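Local atomic coordinates of ribonuclease VapC (Caulobacter crescentus, PDB entry 5L6M), a protein that probably acts as the toxin of a toxin-antitoxin pair, a magnesium-dependent ribonuclease of the PIN-domain family that cleaves RNA. Residues 31-36 and 64-69. Numbering follows the deposited sequence.
Sequences ILLSII and KVLPVL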
ATOM      1  N   ILE B  31      -3.855   5.718 -29.126  1.00 31.23           N
ATOM      2  CA  ILE B  31      -4.806   6.705 -28.623  1.00 31.93           C
ATOM      3  C   ILE B  31      -5.853   5.983 -27.783  1.00 27.04           C
ATOM      4  O   ILE B  31      -6.564   5.102 -28.279  1.00 28.32           O
ATOM      5  CB  ILE B  31      -5.457   7.507 -29.761  1.00 36.76           C
ATOM      6  CG1 ILE B  31      -4.384   8.320 -30.485  1.00 47.03           C
ATOM      7  CG2 ILE B  31      -6.540   8.404 -29.212  1.00 36.56           C
ATOM      8  CD1 ILE B  31      -4.930   9.275 -31.505  1.00 59.23           C
ATOM      9  N   LEU B  32      -5.979   6.385 -26.529  1.00 25.16           N
ATOM     10  CA  LEU B  32      -6.813   5.676 -25.574  1.00 24.98           C
ATOM     11  C   LEU B  32      -7.953   6.564 -25.104  1.00 33.46           C
ATOM     12  O   LEU B  32      -7.792   7.782 -24.984  1.00 27.61           O
ATOM     13  CB  LEU B  32      -6.004   5.241 -24.363  1.00 25.66           C
ATOM     14  CG  LEU B  32      -4.564   4.755 -24.524  1.00 30.30           C
ATOM     15  CD1 LEU B  32      -4.004   4.342 -23.138  1.00 29.72           C
ATOM     16  CD2 LEU B  32      -4.519   3.591 -25.494  1.00 31.79           C
ATOM     17  N   LEU B  33      -9.088   5.932 -24.779  1.00 25.52           N
ATOM     18  CA  LEU B  33     -10.255   6.640 -24.268  1.00 19.67           C
ATOM     19  C   LEU B  33     -10.540   6.212 -22.839  1.00 22.21           C
ATOM     20  O   LEU B  33     -10.653   5.020 -22.558  1.00 26.41           O
ATOM     21  CB  LEU B  33     -11.492   6.373 -25.124  1.00 20.38           C
ATOM     22  CG  LEU B  33     -12.647   7.321 -24.822  1.00 29.25           C
ATOM     23  CD1 LEU B  33     -12.350   8.682 -25.455  1.00 35.61           C
ATOM     24  CD2 LEU B  33     -13.954   6.743 -25.348  1.00 34.11           C
ATOM     25  N   SER B  34     -10.659   7.182 -21.945  1.00 20.70           N
ATOM     26  CA  SER B  34     -11.083   6.882 -20.590  1.00 21.56           C
ATOM     27  C   SER B  34     -12.556   6.458 -20.564  1.00 27.14           C
ATOM     28  O   SER B  34     -13.402   7.051 -21.244  1.00 25.43           O
ATOM     29  CB  SER B  34     -10.875   8.109 -19.709  1.00 22.85           C
ATOM     30  OG  SER B  34     -11.660   8.022 -18.538  1.00 21.87           O
ATOM     31  N   ILE B  35     -12.875   5.456 -19.737  1.00 23.42           N
ATOM     32  CA  ILE B  35     -14.279   5.089 -19.541  1.00 18.78           C
ATOM     33  C   ILE B  35     -15.052   6.257 -18.970  1.00 20.00           C
ATOM     34  O   ILE B  35     -16.276   6.341 -19.153  1.00 20.51           O
ATOM     35  CB  ILE B  35     -14.417   3.860 -18.625  1.00 17.93           C
ATOM     36  CG1 ILE B  35     -15.840   3.348 -18.603  1.00 22.44           C
ATOM     37  CG2 ILE B  35     -13.975   4.190 -17.196  1.00 22.52           C
ATOM     38  CD1 ILE B  35     -16.081   2.194 -19.495  1.00 27.27           C
ATOM     39  N   ILE B  36     -14.357   7.178 -18.289  1.00 18.01           N
ATOM     40  CA  ILE B  36     -15.019   8.359 -17.750  1.00 19.96           C
ATOM     41  C   ILE B  36     -15.457   9.270 -18.899  1.00 23.53           C
ATOM     42  O   ILE B  36     -16.568   9.801 -18.903  1.00 20.81           O
ATOM     43  CB  ILE B  36     -14.097   9.088 -16.761  1.00 20.53           C
ATOM     44  CG1 ILE B  36     -13.628   8.134 -15.638  1.00 21.28           C
ATOM     45  CG2 ILE B  36     -14.819  10.337 -16.149  1.00 24.01           C
ATOM     46  CD1 ILE B  36     -14.763   7.548 -14.787  1.00 19.65           C
ATOM     47  N   LYS B  64     -16.092   1.312 -31.307  1.00 35.04           N
ATOM     48  CA  LYS B  64     -15.698   0.094 -31.989  1.00 41.71           C
ATOM     49  C   LYS B  64     -14.191   0.044 -32.216  1.00 45.18           C
ATOM     50  O   LYS B  64     -13.618  -1.044 -32.287  1.00 48.77           O
ATOM     51  CB  LYS B  64     -16.454  -0.021 -33.321  1.00 44.16           C
ATOM     52  CG  LYS B  64     -16.209  -1.319 -34.087  1.00 48.05           C
ATOM     53  CD  LYS B  64     -17.162  -1.465 -35.278  1.00 56.06           C
ATOM     54  CE  LYS B  64     -17.075  -2.848 -35.902  1.00 58.95           C
ATOM     55  NZ  LYS B  64     -17.861  -2.921 -37.177  1.00 63.98           N
ATOM     56  N   VAL B  65     -13.541   1.197 -32.318  1.00 35.74           N
ATOM     57  CA  VAL B  65     -12.128   1.274 -32.666  1.00 41.23           C
ATOM     58  C   VAL B  65     -11.255   1.501 -31.435  1.00 39.48           C
ATOM     59  O   VAL B  65     -10.243   0.827 -31.249  1.00 34.82           O
ATOM     60  CB  VAL B  65     -11.901   2.385 -33.714  1.00 41.23           C
ATOM     61  CG1 VAL B  65     -10.413   2.653 -33.878  1.00 41.54           C
ATOM     62  CG2 VAL B  65     -12.542   2.011 -35.066  1.00 39.48           C
ATOM     63  N   LEU B  66     -11.632   2.445 -30.590  1.00 27.04           N
ATOM     64  CA  LEU B  66     -10.743   2.937 -29.553  1.00 31.19           C
ATOM     65  C   LEU B  66     -10.729   1.982 -28.366  1.00 33.44           C
ATOM     66  O   LEU B  66     -11.785   1.495 -27.954  1.00 29.69           O
ATOM     67  CB  LEU B  66     -11.188   4.310 -29.082  1.00 28.98           C
ATOM     68  CG  LEU B  66     -11.190   5.457 -30.084  1.00 28.91           C
ATOM     69  CD1 LEU B  66     -11.713   6.706 -29.354  1.00 31.38           C
ATOM     70  CD2 LEU B  66      -9.795   5.699 -30.664  1.00 32.64           C
ATOM     71  N   PRO B  67      -9.556   1.710 -27.792  1.00 25.47           N
ATOM     72  CA  PRO B  67      -9.514   1.019 -26.493  1.00 30.15           C
ATOM     73  C   PRO B  67      -9.921   1.943 -25.350  1.00 27.48           C
ATOM     74  O   PRO B  67      -9.605   3.138 -25.339  1.00 32.65           O
ATOM     75  CB  PRO B  67      -8.042   0.590 -26.366  1.00 33.53           C
ATOM     76  CG  PRO B  67      -7.287   1.637 -27.129  1.00 26.59           C
ATOM     77  CD  PRO B  67      -8.221   2.095 -28.265  1.00 28.02           C
ATOM     78  N   VAL B  68     -10.625   1.375 -24.374  1.00 28.05           N
ATOM     79  CA  VAL B  68     -11.171   2.126 -23.251  1.00 26.70           C
ATOM     80  C   VAL B  68     -10.410   1.755 -21.980  1.00 21.10           C
ATOM     81  O   VAL B  68     -10.274   0.567 -21.648  1.00 24.57           O
ATOM     82  CB  VAL B  68     -12.685   1.877 -23.107  1.00 25.01           C
ATOM     83  CG1 VAL B  68     -13.238   2.509 -21.826  1.00 21.26           C
ATOM     84  CG2 VAL B  68     -13.420   2.458 -24.336  1.00 31.22           C
ATOM     85  N   LEU B  69      -9.922   2.768 -21.263  1.00 20.97           N
ATOM     86  CA  LEU B  69      -9.305   2.567 -19.948  1.00 20.94           C
ATOM     87  C   LEU B  69     -10.366   2.587 -18.860  1.00 21.46           C
ATOM     88  O   LEU B  69     -10.994   3.622 -18.620  1.00 24.80           O
ATOM     89  CB  LEU B  69      -8.285   3.653 -19.629  1.00 29.17           C
ATOM     90  CG  LEU B  69      -6.939   3.659 -20.315  1.00 34.88           C
ATOM     91  CD1 LEU B  69      -6.302   5.013 -20.000  1.00 37.05           C
ATOM     92  CD2 LEU B  69      -6.067   2.521 -19.774  1.00 21.06           C
TER
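L33 N donates to P67 O over 2.9 Å, and this is the first rung of a short parallel ladder; P67 has no N-H to give, which is why the pairing starts at its carbonyl. L33 O then receives L69 N at 2.7 Å, while the CA of V68 also leans on L33 O, a CA-H...O contact of 3.0 Å. The last rung runs from I35 N to L69 O, also 2.9 Å; because I35 begins the helix, the strand pairing carries straight on into its first turn. There S34 is the N-cap, its OG accepting from I36 N and also hydrogen-bonded to Q101.

The side chains are tight along the middle. V68 CG1, anti to the backbone N (chi1 173°), is carried forward to I35, meeting its CA at 3.6 Å and lying against its CB; the two side chains cross at about a right angle. P67 CD abuts I31 O at 3.4 Å. L32 lies beside L69, CD1 to CD1 at 3.9 Å, and the other methyl of L32, CD2, lies against P67 CG, again with the side chains roughly perpendicular.

Elsewhere the grip slackens. L33 and V68 point to the same face but lie apart, and L66 CD2 stands 4.5 Å from I31 CG2; K64, on the helix before, is exposed to solvent. V68 is only partly exposed: chains of another protein pack here, and an acidic side chain of one is hydrogen-bonded to V68 N, so this edge is covered.

Within the chain, 68-69 is an outermost strand of the parallel PIN-domain sheet. Strand 31-34 lies between it and strand 3-5, whose Y3 and L5 form backbone hydrogen bonds with L32, while helix 93-104 packs against S34 and I36.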